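Local coordinates for protein probable tautomerase HP_0924 (Helicobacter pylori, PDB 3M21) that is a probable tautomerase, a small beta-alpha-beta protein of the MIF clan that assembles from six copies, at residues Ile3-Val8 / Ile41-Asp46. Residues are numbered along the deposited sequence; the frame is centred on the assembly and turned at random.
Sequences INIKLV and IVVIID
Asp46 lays its side chain alongside the start of the Lys6 chain, Asp46 CB 4.0 Å from Lys6 CG, and turns one oxygen, OD2, toward two donors of strand 2-7. The Lys6 chain runs extended and then bends at its last torsion, which brings Lys6 NZ to 2.7 Å from Asp46 OD2 in a salt bridge. Asn4 ND2 donates to Asp46 OD2 as well, also at 2.7 Å and almost straight (174°). The two donors come from opposite faces of the carboxylate, whose plane stands 77° from the Asn4 amide, so a single oxygen is gripped from both sides. With CG anti to the backbone N (chi1 -177°), Asn4 also sends ND2 to Ile44 O at 3.0 Å, a carbonyl that already accepts from Ile5 N in the sheet. Both acceptors lie in or close to the amide plane, and the two bonds should fix the rotation of the Asn4 amide; a weak bond from Lys6 NZ to Asn4 OD1 adds to this.

Between the two parallel strands regular backbone bonds run from Ile3 N–Val42 O to Leu7 N–Asp46 O. On the other face Ile3, Ile5, Val43 and Ile45 form an apolar layer, Ile5 CD1 lying 4.3 Å from Val43 CG1. Helix 16-34, the crossover of this beta-alpha-beta unit, covers that layer through Val26 and Lys19, while antiparallel strands from two neighbouring subunits extend the sheet beyond strands 2-7 and 42-47.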
ATOM      1  N   ILE F   3      -9.358  -4.216   0.052  1.00 18.15           N
ATOM      2  CA  ILE F   3      -9.437  -3.242  -1.035  1.00 18.96           C
ATOM      3  C   ILE F   3      -9.096  -1.851  -0.517  1.00 18.27           C
ATOM      4  O   ILE F   3      -9.750  -1.325   0.389  1.00 15.64           O
ATOM      5  CB  ILE F   3     -10.846  -3.188  -1.668  1.00 19.84           C
ATOM      6  CG1 ILE F   3     -11.220  -4.557  -2.254  1.00 19.66           C
ATOM      7  CG2 ILE F   3     -10.890  -2.117  -2.745  1.00 18.60           C
ATOM      8  CD1 ILE F   3     -11.708  -5.553  -1.213  1.00 22.22           C
ATOM      9  N   ASN F   4      -8.065  -1.262  -1.102  1.00 17.49           N
ATOM     10  CA  ASN F   4      -7.616   0.062  -0.704  1.00 19.40           C
ATOM     11  C   ASN F   4      -7.983   0.981  -1.857  1.00 19.01           C
ATOM     12  O   ASN F   4      -7.651   0.716  -3.009  1.00 17.62           O
ATOM     13  CB  ASN F   4      -6.097   0.039  -0.482  1.00 19.02           C
ATOM     14  CG  ASN F   4      -5.537   1.366   0.020  1.00 22.66           C
ATOM     15  OD1 ASN F   4      -4.352   1.648  -0.181  1.00 22.53           O
ATOM     16  ND2 ASN F   4      -6.369   2.174   0.684  1.00 20.60           N
ATOM     17  N   ILE F   5      -8.715   2.039  -1.556  1.00 18.46           N
ATOM     18  CA  ILE F   5      -9.109   2.974  -2.592  1.00 17.93           C
ATOM     19  C   ILE F   5      -8.497   4.316  -2.246  1.00 17.50           C
ATOM     20  O   ILE F   5      -8.718   4.832  -1.156  1.00 18.07           O
ATOM     21  CB  ILE F   5     -10.640   3.142  -2.644  1.00 16.68           C
ATOM     22  CG1 ILE F   5     -11.307   1.825  -3.025  1.00 17.87           C
ATOM     23  CG2 ILE F   5     -11.009   4.233  -3.626  1.00 17.39           C
ATOM     24  CD1 ILE F   5     -12.817   1.845  -2.849  1.00 19.50           C
ATOM     25  N   LYS F   6      -7.730   4.877  -3.170  1.00 15.85           N
ATOM     26  CA  LYS F   6      -7.116   6.173  -2.938  1.00 18.91           C
ATOM     27  C   LYS F   6      -7.699   7.151  -3.943  1.00 20.79           C
ATOM     28  O   LYS F   6      -7.642   6.922  -5.156  1.00 22.42           O
ATOM     29  CB  LYS F   6      -5.602   6.079  -3.113  1.00 18.88           C
ATOM     30  CG  LYS F   6      -4.932   5.148  -2.113  1.00 20.71           C
ATOM     31  CD  LYS F   6      -3.415   5.156  -2.272  1.00 25.87           C
ATOM     32  CE  LYS F   6      -2.772   4.146  -1.350  1.00 31.08           C
ATOM     33  NZ  LYS F   6      -3.102   4.412   0.074  1.00 33.93           N
ATOM     34  N   LEU F   7      -8.263   8.240  -3.438  1.00 18.59           N
ATOM     35  CA  LEU F   7      -8.874   9.240  -4.300  1.00 20.46           C
ATOM     36  C   LEU F   7      -8.636  10.654  -3.773  1.00 20.69           C
ATOM     37  O   LEU F   7      -8.260  10.836  -2.620  1.00 20.39           O
ATOM     38  CB  LEU F   7     -10.371   8.963  -4.398  1.00 20.65           C
ATOM     39  CG  LEU F   7     -11.134   8.997  -3.065  1.00 20.43           C
ATOM     40  CD1 LEU F   7     -11.377  10.440  -2.651  1.00 22.93           C
ATOM     41  CD2 LEU F   7     -12.476   8.277  -3.204  1.00 23.48           C
ATOM     42  N   VAL F   8      -8.853  11.648  -4.623  1.00 21.48           N
ATOM     43  CA  VAL F   8      -8.679  13.042  -4.222  1.00 24.16           C
ATOM     44  C   VAL F   8     -10.046  13.696  -4.023  1.00 24.94           C
ATOM     45  O   VAL F   8     -10.897  13.660  -4.920  1.00 24.87           O
ATOM     46  CB  VAL F   8      -7.910  13.842  -5.291  1.00 24.20           C
ATOM     47  CG1 VAL F   8      -7.608  15.241  -4.782  1.00 22.97           C
ATOM     48  CG2 VAL F   8      -6.638  13.117  -5.651  1.00 22.62           C
ATOM     49  N   ILE F  41     -14.269  -9.190   4.087  1.00 29.04           N
ATOM     50  CA  ILE F  41     -13.866  -8.085   3.225  1.00 26.48           C
ATOM     51  C   ILE F  41     -13.533  -6.792   3.950  1.00 25.00           C
ATOM     52  O   ILE F  41     -14.388  -6.197   4.607  1.00 21.64           O
ATOM     53  CB  ILE F  41     -14.940  -7.771   2.173  1.00 25.89           C
ATOM     54  CG1 ILE F  41     -15.237  -9.026   1.347  1.00 28.18           C
ATOM     55  CG2 ILE F  41     -14.458  -6.664   1.249  1.00 24.85           C
ATOM     56  CD1 ILE F  41     -16.347  -8.839   0.340  1.00 26.53           C
ATOM     57  N   VAL F  42     -12.285  -6.354   3.809  1.00 22.44           N
ATOM     58  CA  VAL F  42     -11.829  -5.117   4.429  1.00 20.00           C
ATOM     59  C   VAL F  42     -11.611  -4.099   3.330  1.00 21.64           C
ATOM     60  O   VAL F  42     -11.015  -4.406   2.295  1.00 17.87           O
ATOM     61  CB  VAL F  42     -10.499  -5.322   5.181  1.00 20.35           C
ATOM     62  CG1 VAL F  42      -9.975  -3.988   5.697  1.00 18.09           C
ATOM     63  CG2 VAL F  42     -10.708  -6.289   6.334  1.00 23.16           C
ATOM     64  N   VAL F  43     -12.107  -2.890   3.559  1.00 20.58           N
ATOM     65  CA  VAL F  43     -11.972  -1.812   2.599  1.00 19.53           C
ATOM     66  C   VAL F  43     -11.512  -0.570   3.346  1.00 19.96           C
ATOM     67  O   VAL F  43     -12.022  -0.242   4.426  1.00 17.99           O
ATOM     68  CB  VAL F  43     -13.323  -1.527   1.889  1.00 20.14           C
ATOM     69  CG1 VAL F  43     -13.158  -0.430   0.838  1.00 19.12           C
ATOM     70  CG2 VAL F  43     -13.846  -2.797   1.249  1.00 17.91           C
ATOM     71  N   ILE F  44     -10.516   0.099   2.776  1.00 17.42           N
ATOM     72  CA  ILE F  44      -9.974   1.311   3.361  1.00 15.84           C
ATOM     73  C   ILE F  44      -9.905   2.355   2.266  1.00 16.77           C
ATOM     74  O   ILE F  44      -9.285   2.144   1.219  1.00 15.89           O
ATOM     75  CB  ILE F  44      -8.556   1.086   3.921  1.00 16.49           C
ATOM     76  CG1 ILE F  44      -8.608   0.113   5.105  1.00 17.42           C
ATOM     77  CG2 ILE F  44      -7.936   2.417   4.308  1.00 13.31           C
ATOM     78  CD1 ILE F  44      -7.220  -0.293   5.657  1.00 20.36           C
ATOM     79  N   ILE F  45     -10.568   3.477   2.509  1.00 16.56           N
ATOM     80  CA  ILE F  45     -10.584   4.574   1.561  1.00 17.47           C
ATOM     81  C   ILE F  45      -9.638   5.645   2.087  1.00 20.09           C
ATOM     82  O   ILE F  45      -9.752   6.090   3.235  1.00 20.40           O
ATOM     83  CB  ILE F  45     -11.998   5.184   1.432  1.00 18.29           C
ATOM     84  CG1 ILE F  45     -12.976   4.136   0.883  1.00 19.74           C
ATOM     85  CG2 ILE F  45     -11.958   6.404   0.542  1.00 17.35           C
ATOM     86  CD1 ILE F  45     -14.443   4.568   0.993  1.00 17.50           C
ATOM     87  N   ASP F  46      -8.692   6.053   1.254  1.00 19.40           N
ATOM     88  CA  ASP F  46      -7.751   7.093   1.651  1.00 19.64           C
ATOM     89  C   ASP F  46      -8.068   8.329   0.837  1.00 21.47           C
ATOM     90  O   ASP F  46      -8.299   8.240  -0.367  1.00 19.73           O
ATOM     91  CB  ASP F  46      -6.321   6.649   1.367  1.00 20.46           C
ATOM     92  CG  ASP F  46      -5.934   5.416   2.149  1.00 18.75           C
ATOM     93  OD1 ASP F  46      -6.209   5.371   3.375  1.00 22.15           O
ATOM     94  OD2 ASP F  46      -5.339   4.505   1.546  1.00 22.44           O
TER